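Local atomic coordinates of transcriptional regulator, LRP/AsnC family (Neisseria meningitidis, PDB entry 2P5V), a protein that probably regulates transcription by binding specific DNA sequences, as other Lrp/AsnC-family regulators do, and holds calcium ions between neighbouring copies of its chain. Residues F102-T105 with Y110-Q113; L16-E21 with E32-S37; L68-F73 with N120-F125; D128-H133 with Q137-S142. One frame throughout, in Å; residues are numbered along the deposited sequence.

Contact 1 of 4, residues F102-T105 with Y110-Q113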
loop_
_atom_site.group_PDB
_atom_site.type_symbol
_atom_site.label_atom_id
_atom_site.label_comp_id
_atom_site.label_asym_id
_atom_site.label_seq_id
_atom_site.Cartn_x
_atom_site.Cartn_y
_atom_site.Cartn_z
ATOM N N PHE G 102 -5.226 17.860 11.308
ATOM C CA PHE G 102 -5.947 16.914 12.147
ATOM C C PHE G 102 -5.144 15.652 12.376
ATOM O O PHE G 102 -4.553 15.119 11.435
ATOM C CB PHE G 102 -7.245 16.512 11.468
ATOM C CG PHE G 102 -8.131 17.658 11.157
ATOM C CD1 PHE G 102 -8.968 18.183 12.130
ATOM C CD2 PHE G 102 -8.122 18.230 9.897
ATOM C CE1 PHE G 102 -9.787 19.244 11.844
ATOM C CE2 PHE G 102 -8.950 19.297 9.607
ATOM C CZ PHE G 102 -9.775 19.805 10.581
ATOM N N ALA G 103 -5.138 15.176 13.619
ATOM C CA ALA G 103 -4.751 13.805 13.911
ATOM C C ALA G 103 -5.921 12.906 13.505
ATOM O O ALA G 103 -7.047 13.141 13.941
ATOM C CB ALA G 103 -4.430 13.634 15.394
ATOM N N LEU G 104 -5.652 11.886 12.680
ATOM C CA LEU G 104 -6.703 11.013 12.137
ATOM C C LEU G 104 -6.563 9.580 12.617
ATOM O O LEU G 104 -5.529 9.192 13.166
ATOM C CB LEU G 104 -6.709 11.046 10.602
ATOM C CG LEU G 104 -6.906 12.416 9.950
ATOM C CD1 LEU G 104 -6.943 12.290 8.424
ATOM C CD2 LEU G 104 -8.160 13.109 10.460
ATOM N N THR G 105 -7.607 8.791 12.387
ATOM C CA THR G 105 -7.677 7.421 12.901
ATOM C C THR G 105 -6.997 6.366 12.036
ATOM O O THR G 105 -6.766 5.251 12.501
ATOM C CB THR G 105 -9.140 6.980 13.092
ATOM O OG1 THR G 105 -9.890 7.264 11.902
ATOM C CG2 THR G 105 -9.756 7.698 14.273
ATOM N N TYR G 110 -1.171 12.651 10.738
ATOM C CA TYR G 110 -1.708 14.002 10.640
ATOM C C TYR G 110 -2.038 14.350 9.194
ATOM O O TYR G 110 -1.233 14.096 8.286
ATOM C CB TYR G 110 -0.712 15.013 11.187
ATOM C CG TYR G 110 -0.445 14.868 12.660
ATOM C CD1 TYR G 110 -1.267 15.483 13.593
ATOM C CD2 TYR G 110 0.633 14.123 13.119
ATOM C CE1 TYR G 110 -1.034 15.357 14.942
ATOM C CE2 TYR G 110 0.878 13.994 14.462
ATOM C CZ TYR G 110 0.042 14.614 15.376
ATOM O OH TYR G 110 0.297 14.493 16.719
ATOM N N LEU G 111 -3.223 14.913 8.979
ATOM C CA LEU G 111 -3.577 15.470 7.673
ATOM C C LEU G 111 -3.604 16.988 7.725
ATOM O O LEU G 111 -4.333 17.570 8.518
ATOM C CB LEU G 111 -4.921 14.967 7.203
ATOM C CG LEU G 111 -5.252 15.435 5.775
ATOM C CD1 LEU G 111 -4.257 14.854 4.702
ATOM C CD2 LEU G 111 -6.695 15.089 5.453
ATOM N N LEU G 112 -2.812 17.612 6.852
ATOM C CA LEU G 112 -2.664 19.052 6.787
ATOM C C LEU G 112 -3.259 19.577 5.484
ATOM O O LEU G 112 -3.170 18.930 4.444
ATOM C CB LEU G 112 -1.191 19.438 6.869
ATOM C CG LEU G 112 -0.486 19.304 8.225
ATOM C CD1 LEU G 112 -0.527 17.882 8.749
ATOM C CD2 LEU G 112 0.953 19.775 8.097
ATOM N N GLN G 113 -3.869 20.752 5.547
ATOM C CA GLN G 113 -4.411 21.405 4.358
ATOM C C GLN G 113 -3.718 22.768 4.278
ATOM O O GLN G 113 -3.727 23.530 5.247
ATOM C CB GLN G 113 -5.940 21.518 4.461
ATOM C CG GLN G 113 -6.660 21.813 3.132
ATOM C CD GLN G 113 -8.196 21.792 3.231
ATOM O OE1 GLN G 113 -8.785 21.151 4.111
ATOM N NE2 GLN G 113 -8.845 22.496 2.312
#
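Tyr110 lies across from Ala103 in a beta hairpin, and its side chain runs along the facing strand. Tyr110 CB lies 3.9 Å from Phe102 O; with CG then anti to the carbonyl carbon (chi1 -65°) the ring is carried along Ala103. One step out, Tyr110 CD1 is 3.9 Å from Ala103 CA, and Tyr110 CE1 settles 3.8 Å from the methyl carbon Ala103 CB, approaching it obliquely. Beyond CE1 the ring leaves 102-105 and meets Phe88 of helix 84-94, so Ala103 and Tyr110 belong to the helix-covered face of the sheet. The pair next to them is closed by two bonds: Leu111 N reaches Phe102 O at 2.8 Å, and Phe102 N reaches Leu111 O at 2.9 Å. Phe102 O also takes a CA-H...O contact from Tyr110 CA, at 3.2 Å. On the other face Leu104 CD1 rests on Leu111 CB, 3.6 Å away, the two side chains crossing obliquely. Here Phe73 of a second subunit meets the Phe102 ring. The hairpin pairs Phe102 with Leu111, neighbouring strands, one of them from that second subunit, take up further backbone groups, and apolar side chains lie on both faces: chemistry suited to a buried strand pair at a subunit interface, with the calcium ligands Glu107 and Asp109 in the connecting turn.

Contact 2 of 4, residues L16-E21 with E32-S37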
loop_
_atom_site.group_PDB
_atom_site.type_symbol
_atom_site.label_atom_id
_atom_site.label_comp_id
_atom_site.label_asym_id
_atom_site.label_seq_id
_atom_site.Cartn_x
_atom_site.Cartn_y
_atom_site.Cartn_z
ATOM N N LEU G 16 -28.594 30.807 13.177
ATOM C CA LEU G 16 -27.285 30.205 12.900
ATOM C C LEU G 16 -27.092 29.935 11.409
ATOM O O LEU G 16 -26.009 30.144 10.867
ATOM C CB LEU G 16 -27.098 28.919 13.706
ATOM C CG LEU G 16 -27.040 29.107 15.225
ATOM C CD1 LEU G 16 -27.330 27.793 15.928
ATOM C CD2 LEU G 16 -25.699 29.674 15.670
ATOM N N GLN G 17 -28.144 29.479 10.743
ATOM C CA GLN G 17 -28.089 29.271 9.302
ATOM C C GLN G 17 -27.837 30.585 8.572
ATOM O O GLN G 17 -27.017 30.639 7.654
ATOM C CB GLN G 17 -29.383 28.642 8.799
ATOM C CG GLN G 17 -29.612 27.214 9.284
ATOM C CD GLN G 17 -31.000 26.701 8.946
ATOM O OE1 GLN G 17 -31.854 27.447 8.467
ATOM N NE2 GLN G 17 -31.231 25.421 9.196
ATOM N N VAL G 18 -28.542 31.637 8.986
ATOM C CA VAL G 18 -28.399 32.950 8.357
ATOM C C VAL G 18 -26.973 33.474 8.511
ATOM O O VAL G 18 -26.353 33.899 7.536
ATOM C CB VAL G 18 -29.387 33.988 8.950
ATOM C CG1 VAL G 18 -28.964 35.410 8.594
ATOM C CG2 VAL G 18 -30.807 33.717 8.465
ATOM N N LEU G 19 -26.465 33.440 9.737
ATOM C CA LEU G 19 -25.138 33.986 10.037
ATOM C C LEU G 19 -23.985 33.178 9.422
ATOM O O LEU G 19 -22.930 33.741 9.111
ATOM C CB LEU G 19 -24.937 34.092 11.553
ATOM C CG LEU G 19 -25.743 35.179 12.264
ATOM C CD1 LEU G 19 -25.581 35.026 13.773
ATOM C CD2 LEU G 19 -25.323 36.576 11.799
ATOM N N GLN G 20 -24.177 31.866 9.269
ATOM C CA GLN G 20 -23.165 31.021 8.638
ATOM C C GLN G 20 -22.925 31.443 7.194
ATOM O O GLN G 20 -21.790 31.427 6.722
ATOM C CB GLN G 20 -23.548 29.540 8.700
ATOM C CG GLN G 20 -23.149 28.867 10.003
ATOM C CD GLN G 20 -23.211 27.358 9.937
ATOM O OE1 GLN G 20 -22.289 26.672 10.383
ATOM N NE2 GLN G 20 -24.290 26.828 9.368
ATOM N N GLU G 21 -23.999 31.829 6.510
ATOM C CA GLU G 21 -23.922 32.302 5.131
ATOM C C GLU G 21 -23.586 33.785 5.022
ATOM O O GLU G 21 -22.873 34.188 4.109
ATOM C CB GLU G 21 -25.231 32.000 4.395
ATOM C CG GLU G 21 -25.405 30.530 4.057
ATOM C CD GLU G 21 -24.276 30.002 3.180
ATOM O OE1 GLU G 21 -24.075 30.533 2.069
ATOM O OE2 GLU G 21 -23.580 29.060 3.610
ATOM N N GLU G 32 -34.531 40.894 10.776
ATOM C CA GLU G 32 -35.473 40.987 9.654
ATOM C C GLU G 32 -35.574 39.672 8.862
ATOM O O GLU G 32 -36.613 39.395 8.258
ATOM C CB GLU G 32 -35.062 42.143 8.726
ATOM C CG GLU G 32 -36.098 42.559 7.678
ATOM C CD GLU G 32 -37.251 43.389 8.249
ATOM O OE1 GLU G 32 -37.511 43.319 9.471
ATOM O OE2 GLU G 32 -37.905 44.113 7.464
ATOM N N ARG G 33 -34.514 38.864 8.876
ATOM C CA ARG G 33 -34.510 37.583 8.153
ATOM C C ARG G 33 -35.003 36.422 9.019
ATOM O O ARG G 33 -35.232 35.329 8.510
ATOM C CB ARG G 33 -33.115 37.251 7.604
ATOM C CG ARG G 33 -32.300 38.454 7.151
ATOM C CD ARG G 33 -31.558 38.218 5.839
ATOM N NE ARG G 33 -30.685 39.348 5.516
ATOM C CZ ARG G 33 -31.102 40.559 5.131
ATOM N NH1 ARG G 33 -32.399 40.841 5.002
ATOM N NH2 ARG G 33 -30.207 41.510 4.873
ATOM N N VAL G 34 -35.151 36.660 10.321
ATOM C CA VAL G 34 -35.584 35.627 11.265
ATOM C C VAL G 34 -36.968 35.937 11.855
ATOM O O VAL G 34 -37.440 35.231 12.750
ATOM C CB VAL G 34 -34.542 35.459 12.401
ATOM C CG1 VAL G 34 -34.907 34.287 13.308
ATOM C CG2 VAL G 34 -33.148 35.250 11.811
ATOM N N ALA G 35 -37.619 36.977 11.336
ATOM C CA ALA G 35 -38.938 37.405 11.813
ATOM C C ALA G 35 -38.958 37.639 13.326
ATOM O O ALA G 35 -39.872 37.189 14.024
ATOM C CB ALA G 35 -40.007 36.391 11.409
ATOM N N LEU G 36 -37.932 38.338 13.814
ATOM C CA LEU G 36 -37.815 38.723 15.224
ATOM C C LEU G 36 -37.599 40.229 15.362
ATOM O O LEU G 36 -37.208 40.897 14.404
ATOM C CB LEU G 36 -36.644 37.988 15.885
ATOM C CG LEU G 36 -36.991 36.868 16.868
ATOM C CD1 LEU G 36 -35.731 36.127 17.264
ATOM C CD2 LEU G 36 -37.700 37.420 18.102
ATOM N N SER G 37 -37.862 40.753 16.558
ATOM C CA SER G 37 -37.498 42.129 16.889
ATOM C C SER G 37 -36.021 42.179 17.286
ATOM O O SER G 37 -35.475 41.178 17.753
ATOM C CB SER G 37 -38.377 42.675 18.014
ATOM O OG SER G 37 -39.686 42.939 17.543
#
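Val18 is the residue of 16-21 that meets the other segment, touching Arg33 and Val34 where helix 27-33 runs out. Taking the helix in order, Leu16 comes first, and Leu16 O takes a 3.0 Å bond from Gln20 N. Val18, two residues on, faces the other way round the helix. Its CG1 stands anti to the backbone N (chi1 163°), which leaves CG2 as the branch that leans across. That methyl, Val18 CG2, lies 4.3 Å from Arg33 CB and 4.4 Å from Val34 CG2, long van der Waals contacts without any hydrogen bond between the segments. Only the base of the arginine side chain is used; Arg33 as a whole is exposed, while Val34 is buried and also packs on Lys14 and Ile15. Farther along, Gln20 bonds through OE1 to Leu154 N, and Glu21 through OE2 to Ser153 OG, tying this helix end to the C-terminal part of the chain. At Glu21 the backbone bonding is slack, its N making just weak bonds to Gln17 O and Val18 O. Helix 10-21 lies against the two helices of the helix-turn-helix unit, 27-33 through Val18 and Leu19 and 38-50 through Leu16 and Leu19, with 38-50 probably the recognition helix, as in relatives.

Contact 3 of 4, residues L68-F73 with N120-F125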
loop_
_atom_site.group_PDB
_atom_site.type_symbol
_atom_site.label_atom_id
_atom_site.label_comp_id
_atom_site.label_asym_id
_atom_site.label_seq_id
_atom_site.Cartn_x
_atom_site.Cartn_y
_atom_site.Cartn_z
ATOM N N LEU G 68 -2.870 32.310 -4.747
ATOM C CA LEU G 68 -2.615 31.015 -4.114
ATOM C C LEU G 68 -3.228 29.887 -4.949
ATOM O O LEU G 68 -4.235 29.287 -4.576
ATOM C CB LEU G 68 -3.139 30.989 -2.678
ATOM C CG LEU G 68 -2.375 31.828 -1.660
ATOM C CD1 LEU G 68 -3.199 31.946 -0.378
ATOM C CD2 LEU G 68 -0.978 31.248 -1.382
ATOM N N GLY G 69 -2.589 29.598 -6.077
ATOM C CA GLY G 69 -3.067 28.572 -6.994
ATOM C C GLY G 69 -2.908 27.130 -6.539
ATOM O O GLY G 69 -3.580 26.262 -7.059
ATOM N N LEU G 70 -2.025 26.871 -5.575
ATOM C CA LEU G 70 -1.697 25.505 -5.148
ATOM C C LEU G 70 -2.317 25.204 -3.781
ATOM O O LEU G 70 -1.919 25.785 -2.779
ATOM C CB LEU G 70 -0.168 25.324 -5.062
ATOM C CG LEU G 70 0.539 24.104 -5.671
ATOM C CD1 LEU G 70 1.777 23.702 -4.831
ATOM C CD2 LEU G 70 -0.398 22.925 -5.852
ATOM N N GLN G 71 -3.297 24.305 -3.756
ATOM C CA GLN G 71 -3.887 23.816 -2.515
ATOM C C GLN G 71 -3.448 22.377 -2.296
ATOM O O GLN G 71 -3.743 21.502 -3.110
ATOM C CB GLN G 71 -5.406 23.891 -2.565
ATOM C CG GLN G 71 -6.065 23.373 -1.280
ATOM C CD GLN G 71 -7.539 23.682 -1.205
ATOM O OE1 GLN G 71 -8.182 24.005 -2.211
ATOM N NE2 GLN G 71 -8.088 23.576 -0.012
ATOM N N ALA G 72 -2.750 22.146 -1.187
ATOM C CA ALA G 72 -2.160 20.844 -0.873
ATOM C C ALA G 72 -2.844 20.177 0.313
ATOM O O ALA G 72 -3.186 20.835 1.302
ATOM C CB ALA G 72 -0.667 21.006 -0.587
ATOM N N PHE G 73 -3.056 18.867 0.193
ATOM C CA PHE G 73 -3.370 18.019 1.333
ATOM C C PHE G 73 -2.118 17.215 1.660
ATOM O O PHE G 73 -1.674 16.401 0.854
ATOM C CB PHE G 73 -4.532 17.102 1.000
ATOM C CG PHE G 73 -5.849 17.808 0.970
ATOM C CD1 PHE G 73 -6.634 17.869 2.107
ATOM C CD2 PHE G 73 -6.283 18.448 -0.177
ATOM C CE1 PHE G 73 -7.852 18.534 2.091
ATOM C CE2 PHE G 73 -7.499 19.112 -0.200
ATOM C CZ PHE G 73 -8.284 19.151 0.930
ATOM N N ASN G 120 7.072 25.655 -6.523
ATOM C CA ASN G 120 8.343 26.135 -5.967
ATOM C C ASN G 120 8.234 26.531 -4.509
ATOM O O ASN G 120 9.109 26.213 -3.704
ATOM C CB ASN G 120 8.843 27.368 -6.720
ATOM C CG ASN G 120 9.677 27.022 -7.902
ATOM O OD1 ASN G 120 10.144 25.895 -8.027
ATOM N ND2 ASN G 120 9.895 27.996 -8.782
ATOM N N ALA G 121 7.189 27.292 -4.193
ATOM C CA ALA G 121 6.925 27.683 -2.817
ATOM C C ALA G 121 6.551 26.452 -1.990
ATOM O O ALA G 121 6.959 26.326 -0.834
ATOM C CB ALA G 121 5.839 28.734 -2.762
ATOM N N PHE G 122 5.802 25.528 -2.583
ATOM C CA PHE G 122 5.460 24.293 -1.874
ATOM C C PHE G 122 6.743 23.539 -1.517
ATOM O O PHE G 122 6.946 23.099 -0.383
ATOM C CB PHE G 122 4.532 23.399 -2.695
ATOM C CG PHE G 122 4.194 22.122 -1.999
ATOM C CD1 PHE G 122 3.315 22.127 -0.932
ATOM C CD2 PHE G 122 4.802 20.929 -2.357
ATOM C CE1 PHE G 122 3.028 20.960 -0.247
ATOM C CE2 PHE G 122 4.520 19.768 -1.677
ATOM C CZ PHE G 122 3.638 19.783 -0.623
ATOM N N SER G 123 7.612 23.426 -2.508
ATOM C CA SER G 123 8.879 22.765 -2.360
ATOM C C SER G 123 9.755 23.374 -1.255
ATOM O O SER G 123 10.360 22.641 -0.483
ATOM C CB SER G 123 9.617 22.800 -3.686
ATOM O OG SER G 123 10.917 22.285 -3.513
ATOM N N HIS G 124 9.825 24.698 -1.192
ATOM C CA HIS G 124 10.601 25.369 -0.141
ATOM C C HIS G 124 10.039 25.061 1.240
ATOM O O HIS G 124 10.789 24.766 2.172
ATOM C CB HIS G 124 10.640 26.886 -0.352
ATOM C CG HIS G 124 11.802 27.348 -1.167
ATOM N ND1 HIS G 124 11.730 27.533 -2.533
ATOM C CD2 HIS G 124 13.071 27.655 -0.813
ATOM C CE1 HIS G 124 12.903 27.942 -2.981
ATOM N NE2 HIS G 124 13.734 28.023 -1.958
ATOM N N PHE G 125 8.720 25.151 1.370
ATOM C CA PHE G 125 8.061 24.818 2.630
ATOM C C PHE G 125 8.375 23.388 3.064
ATOM O O PHE G 125 8.920 23.159 4.138
ATOM C CB PHE G 125 6.550 24.997 2.511
ATOM C CG PHE G 125 5.802 24.523 3.711
ATOM C CD1 PHE G 125 5.957 25.167 4.928
ATOM C CD2 PHE G 125 4.973 23.415 3.643
ATOM C CE1 PHE G 125 5.286 24.733 6.051
ATOM C CE2 PHE G 125 4.289 22.974 4.772
ATOM C CZ PHE G 125 4.447 23.633 5.972
#
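Of 120-125, Phe122 is the residue that touches 68-73, on Leu70 and Ala72. This part is tight. The phenylalanine extends from its helix with CG anti to the backbone N (chi1 179°), and Leu70 crosses it at about a right angle, putting Leu70 CD1 3.5 Å from Phe122 CB and 4.0 Å from Phe122 CG. Farther out along the ring, Ala72 CB approaches Phe122 CE1 to 3.7 Å, again obliquely. One branch of leucine thus holds the root of the aromatic group and an alanine methyl its flank, while Phe116 and Phe143 make edge-to-face contacts with the same ring. Apolar throughout, this side is buried. Away from this packing, Asn120 and His124 are exposed and add almost nothing to the contact. There Asn120 O accepts two N-H groups from His124: the backbone N at 3.0 Å and ring ND1 at 3.2 Å, which reach it from opposite faces of its plane. The ND1 bond is fairly straight (153°) but comes in 43° out of that plane; it ties the imidazole back onto its own helix. Asn120 and Gly69 have both been seen as calcium ligands, though neither holds an ion here, and Gly69 with Leu70 forms a classic beta bulge opposite Phe116. With helix 84-94, helix 119-130 packs on an antiparallel sheet of order 2-3-1-4, the ferredoxin-like alpha/beta sandwich of this domain.

Contact 4 of 4, residues D128-H133 with Q137-S142. With CA (calcium ion), chain I.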
loop_
_atom_site.group_PDB
_atom_site.type_symbol
_atom_site.label_atom_id
_atom_site.label_comp_id
_atom_site.label_asym_id
_atom_site.label_seq_id
_atom_site.Cartn_x
_atom_site.Cartn_y
_atom_site.Cartn_z
ATOM N N ASP G 128 12.442 22.711 3.447
ATOM C CA ASP G 128 13.122 23.537 4.452
ATOM C C ASP G 128 12.378 23.607 5.793
ATOM O O ASP G 128 13.014 23.779 6.824
ATOM C CB ASP G 128 13.361 24.959 3.931
ATOM C CG ASP G 128 13.929 24.983 2.527
ATOM O OD1 ASP G 128 14.493 23.959 2.087
ATOM O OD2 ASP G 128 13.801 26.030 1.859
ATOM N N THR G 129 11.049 23.481 5.791
ATOM C CA THR G 129 10.283 23.633 7.035
ATOM C C THR G 129 9.729 22.314 7.550
ATOM O O THR G 129 10.061 21.886 8.644
ATOM C CB THR G 129 9.134 24.660 6.878
ATOM O OG1 THR G 129 9.691 25.930 6.549
ATOM C CG2 THR G 129 8.342 24.806 8.170
ATOM N N LEU G 130 8.885 21.672 6.758
ATOM C CA LEU G 130 8.191 20.478 7.214
ATOM C C LEU G 130 9.141 19.320 7.532
ATOM O O LEU G 130 9.147 18.812 8.648
ATOM C CB LEU G 130 7.187 20.036 6.163
ATOM C CG LEU G 130 6.259 18.887 6.553
ATOM C CD1 LEU G 130 5.540 19.191 7.864
ATOM C CD2 LEU G 130 5.285 18.661 5.428
ATOM N N LEU G 131 9.943 18.920 6.545
ATOM C CA LEU G 131 10.716 17.685 6.637
ATOM C C LEU G 131 11.891 17.831 7.582
ATOM O O LEU G 131 12.344 16.845 8.153
ATOM C CB LEU G 131 11.199 17.240 5.255
ATOM C CG LEU G 131 10.072 16.806 4.312
ATOM C CD1 LEU G 131 10.591 16.502 2.919
ATOM C CD2 LEU G 131 9.339 15.599 4.875
ATOM N N SER G 132 12.358 19.069 7.743
ATOM C CA SER G 132 13.456 19.402 8.640
ATOM C C SER G 132 13.055 19.339 10.119
ATOM O O SER G 132 13.922 19.295 10.998
ATOM C CB SER G 132 13.965 20.809 8.321
ATOM O OG SER G 132 12.929 21.761 8.488
ATOM N N HIS G 133 11.751 19.343 10.382
ATOM C CA HIS G 133 11.223 19.326 11.738
ATOM C C HIS G 133 11.537 17.984 12.398
ATOM O O HIS G 133 11.241 16.922 11.843
ATOM C CB HIS G 133 9.708 19.579 11.719
ATOM C CG HIS G 133 9.126 19.926 13.060
ATOM N ND1 HIS G 133 9.094 19.036 14.110
ATOM C CD2 HIS G 133 8.525 21.054 13.508
ATOM C CE1 HIS G 133 8.509 19.602 15.150
ATOM N NE2 HIS G 133 8.154 20.828 14.811
ATOM N N GLN G 137 8.727 12.368 10.602
ATOM C CA GLN G 137 9.388 11.201 10.024
ATOM C C GLN G 137 9.288 11.233 8.507
ATOM O O GLN G 137 10.257 10.938 7.817
ATOM C CB GLN G 137 8.704 9.944 10.537
ATOM C CG GLN G 137 9.292 8.627 10.092
ATOM C CD GLN G 137 8.317 7.485 10.351
ATOM O OE1 GLN G 137 8.245 6.956 11.466
ATOM N NE2 GLN G 137 7.543 7.114 9.324
ATOM N N ASP G 138 8.100 11.558 7.995
ATOM C CA ASP G 138 7.880 11.640 6.547
ATOM C C ASP G 138 6.603 12.408 6.206
ATOM O O ASP G 138 5.740 12.600 7.061
ATOM C CB ASP G 138 7.815 10.235 5.925
ATOM C CG ASP G 138 8.567 10.147 4.597
ATOM O OD1 ASP G 138 8.631 11.160 3.855
ATOM O OD2 ASP G 138 9.106 9.058 4.296
ATOM N N ALA G 139 6.506 12.838 4.948
ATOM C CA ALA G 139 5.330 13.528 4.432
ATOM C C ALA G 139 5.106 13.159 2.970
ATOM O O ALA G 139 6.040 12.868 2.246
ATOM C CB ALA G 139 5.474 15.034 4.584
ATOM N N GLN G 140 3.849 13.130 2.554
ATOM C CA GLN G 140 3.518 12.914 1.151
ATOM C C GLN G 140 2.237 13.666 0.871
ATOM O O GLN G 140 1.361 13.716 1.724
ATOM C CB GLN G 140 3.360 11.428 0.838
ATOM C CG GLN G 140 2.290 10.716 1.640
ATOM C CD GLN G 140 2.155 9.271 1.234
ATOM O OE1 GLN G 140 2.868 8.399 1.733
ATOM N NE2 GLN G 140 1.244 9.010 0.318
ATOM N N SER G 141 2.135 14.229 -0.326
ATOM C CA SER G 141 1.167 15.261 -0.600
ATOM C C SER G 141 0.401 15.029 -1.884
ATOM O O SER G 141 0.932 14.472 -2.859
ATOM C CB SER G 141 1.866 16.613 -0.686
ATOM O OG SER G 141 2.539 16.895 0.524
ATOM N N SER G 142 -0.854 15.467 -1.849
ATOM C CA SER G 142 -1.724 15.525 -3.015
ATOM C C SER G 142 -2.205 16.952 -3.160
ATOM O O SER G 142 -2.142 17.742 -2.215
ATOM C CB SER G 142 -2.914 14.606 -2.840
ATOM O OG SER G 142 -2.494 13.261 -2.707
HETATM CA CA CA I . 8.555 8.875 1.711
#
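Two different first torsions bring Leu130 and Leu131 onto one methyl group, that of Ala139. In Leu130 the CG lies anti to the backbone N (chi1 -173°), and CD2 ends 3.7 Å from Ala139 CB; in Leu131 it lies anti to the carbonyl carbon instead (chi1 -67°), and CD2 arrives 3.9 Å from the same Ala139 CB. Leu131 CD2 also rests over the strand backbone, 4.0 Å from Ala139 N. Leu130 also opens a type I turn running to His133, with His133 N bonded to Leu130 O at 3.2 Å. The contact is the return from the last helix of the ferredoxin-like domain into strand 136-150, at the border of its sheet within this chain. Gln137 and Asp138 form a classic beta bulge opposite Ser77 at the start of this pairing. Asp138 sends its carboxylate to a calcium ion, with OD2 2.6 Å from the metal, while OD1 accepts Ala139 N at 2.9 Å. That bond is bent (139°) and uses the anti side of OD1, slightly out of the carboxylate plane, and it helps to fix the rotation of the group whose other oxygen binds the metal. Glu107 O and Asp109 OD1 of a neighbouring subunit bind the same calcium ion.

Contacts 1, 3 and 4 share one sheet, whereas contact 2 lies in the DNA-binding part, its centre 33 to 43 Å from theirs. Contacts 3 and 4 are closest, with centres 12 Å apart: both use helix 119-130, with Phe125 O 3.0 Å from Leu130 N, and their strands are neighbours, Phe73 N lying 2.8 Å from Ser142 O. Contact 1 falls within the sequence between the segments of contact 3 and meets it through Gln113 and Phe73. Calcium relates contacts 1 and 4 across subunits. The turn of contact 1 carries Glu107 and Asp109, and the side chain of Tyr110 is about 8 Å from a bound calcium ion; Asp138 of contact 4 meets the equivalent ligands from another subunit.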